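Local coordinates for protein S-adenosyl-L-methionine-dependent 2-deoxy-scyllo-inosamine dehydrogenase (Bacillus circulans, PDB 4M7S) that catalyses the radical S-adenosyl-L-methionine-dependent two-electron oxidation of 2-deoxy-scyllo-inosamine to amino-dideoxy-scyllo-inosose in butirosin biosynthesis, using two [4Fe-4S] clusters, at residues G201-I205 with S206-H210. Numbering follows the deposited sequence.
Sequences GEQHI and SDIWH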
loop_
_atom_site.group_PDB
_atom_site.type_symbol
_atom_site.label_atom_id
_atom_site.label_comp_id
_atom_site.label_asym_id
_atom_site.label_seq_id
_atom_site.Cartn_x
_atom_site.Cartn_y
_atom_site.Cartn_z
ATOM N N GLY A 201 10.524 -0.590 -12.340
ATOM C CA GLY A 201 11.480 -1.370 -13.101
ATOM C C GLY A 201 12.078 -0.551 -14.238
ATOM O O GLY A 201 13.067 -0.955 -14.851
ATOM N N GLU A 202 11.482 0.606 -14.526
ATOM C CA GLU A 202 11.915 1.403 -15.675
ATOM C C GLU A 202 12.312 2.823 -15.285
ATOM O O GLU A 202 12.871 3.559 -16.088
ATOM C CB GLU A 202 10.800 1.489 -16.720
ATOM C CG GLU A 202 10.050 0.200 -17.005
ATOM C CD GLU A 202 8.753 0.451 -17.766
ATOM O OE1 GLU A 202 8.604 1.555 -18.336
ATOM O OE2 GLU A 202 7.885 -0.450 -17.786
ATOM N N GLN A 203 12.005 3.215 -14.058
ATOM C CA GLN A 203 12.153 4.606 -13.669
ATOM C C GLN A 203 12.165 4.722 -12.153
ATOM O O GLN A 203 11.517 3.940 -11.464
ATOM C CB GLN A 203 10.989 5.420 -14.250
ATOM C CG GLN A 203 11.065 6.911 -14.020
ATOM C CD GLN A 203 10.077 7.671 -14.886
ATOM O OE1 GLN A 203 8.979 7.183 -15.174
ATOM N NE2 GLN A 203 10.469 8.863 -15.321
ATOM N N HIS A 204 12.914 5.692 -11.639
ATOM C CA HIS A 204 13.018 5.894 -10.201
ATOM C C HIS A 204 11.685 6.323 -9.614
ATOM O O HIS A 204 10.981 7.166 -10.177
ATOM C CB HIS A 204 14.092 6.935 -9.881
ATOM C CG HIS A 204 14.586 6.880 -8.467
ATOM N ND1 HIS A 204 13.820 7.274 -7.396
ATOM C CD2 HIS A 204 15.783 6.490 -7.957
ATOM C CE1 HIS A 204 14.511 7.113 -6.278
ATOM N NE2 HIS A 204 15.706 6.646 -6.591
ATOM N N ILE A 205 11.337 5.747 -8.471
ATOM C CA ILE A 205 10.039 6.023 -7.887
ATOM C C ILE A 205 9.901 7.484 -7.479
ATOM O O ILE A 205 8.790 8.006 -7.421
ATOM C CB ILE A 205 9.724 5.101 -6.706
ATOM C CG1 ILE A 205 8.228 5.201 -6.362
ATOM C CG2 ILE A 205 10.642 5.414 -5.525
ATOM C CD1 ILE A 205 7.783 4.279 -5.280
ATOM N N SER A 206 11.024 8.153 -7.221
ATOM C CA SER A 206 10.953 9.565 -6.891
ATOM C C SER A 206 10.564 10.369 -8.122
ATOM O O SER A 206 9.842 11.368 -8.025
ATOM C CB SER A 206 12.294 10.069 -6.362
ATOM O OG SER A 206 12.218 11.454 -6.089
ATOM N N ASP A 207 11.076 9.954 -9.280
ATOM C CA ASP A 207 10.770 10.632 -10.538
ATOM C C ASP A 207 9.322 10.389 -10.959
ATOM O O ASP A 207 8.694 11.246 -11.575
ATOM C CB ASP A 207 11.720 10.166 -11.641
ATOM C CG ASP A 207 13.150 10.613 -11.406
ATOM O OD1 ASP A 207 13.351 11.708 -10.840
ATOM O OD2 ASP A 207 14.070 9.869 -11.794
ATOM N N ILE A 208 8.808 9.203 -10.644
ATOM C CA ILE A 208 7.414 8.887 -10.909
ATOM C C ILE A 208 6.526 9.735 -10.004
ATOM O O ILE A 208 5.592 10.391 -10.467
ATOM C CB ILE A 208 7.139 7.391 -10.673
ATOM C CG1 ILE A 208 7.897 6.548 -11.708
ATOM C CG2 ILE A 208 5.646 7.091 -10.723
ATOM C CD1 ILE A 208 7.947 5.065 -11.360
ATOM N N TRP A 209 6.839 9.722 -8.712
ATOM C CA TRP A 209 6.133 10.512 -7.714
ATOM C C TRP A 209 6.039 11.986 -8.099
ATOM O O TRP A 209 5.025 12.641 -7.837
ATOM C CB TRP A 209 6.825 10.363 -6.351
ATOM C CG TRP A 209 6.126 11.099 -5.238
ATOM C CD1 TRP A 209 6.512 12.280 -4.652
ATOM C CD2 TRP A 209 4.918 10.705 -4.590
ATOM N NE1 TRP A 209 5.612 12.632 -3.676
ATOM C CE2 TRP A 209 4.623 11.683 -3.622
ATOM C CE3 TRP A 209 4.043 9.619 -4.748
ATOM C CZ2 TRP A 209 3.491 11.603 -2.805
ATOM C CZ3 TRP A 209 2.934 9.538 -3.938
ATOM C CH2 TRP A 209 2.662 10.531 -2.980
ATOM N N HIS A 210 7.089 12.502 -8.732
ATOM C CA HIS A 210 7.135 13.919 -9.098
ATOM C C HIS A 210 6.874 14.199 -10.577
ATOM O O HIS A 210 7.093 15.321 -11.031
ATOM C CB HIS A 210 8.494 14.539 -8.716
ATOM C CG HIS A 210 8.714 14.658 -7.241
ATOM N ND1 HIS A 210 9.519 13.788 -6.534
ATOM C CD2 HIS A 210 8.229 15.541 -6.334
ATOM C CE1 HIS A 210 9.521 14.131 -5.259
ATOM N NE2 HIS A 210 8.746 15.191 -5.111
#
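The carbonyl oxygen of H204 is gripped by two amides of the helix it precedes: I208 N lies 3.0 Å from H204 O, whereas D207 N adds a weak bond to the same atom. H204 illustrates how a histidine can serve as an N-cap. A chi1 of -161° sets CG opposite the backbone nitrogen and turns the ND1 edge of the ring toward the helix start, where ND1 accepts from S206 N at 2.9 Å, the donor sitting almost exactly in the ring plane. S50 holds the far nitrogen, NE2, by its hydroxyl, which helps fix the ring's rotation. One residue further on, W209 N bonds to I205 O, 2.9 Å away, continuing the helical pattern. The extended side chain of Q203 crosses that of I208 in van der Waals contact, OE1 3.7 Å from I208 CG1. At the C-terminal end, S206 O accepts from both H210 N and H210 ND1, which approach from opposite faces of the carbonyl plane. I205 and W209 turn inward onto strand 175-178 in the iron-sulfur cluster-binding domain. Because ND1 is the acceptor of the S206 N-H, it probably carries no proton, which suggests a neutral ring with its hydrogen on NE2.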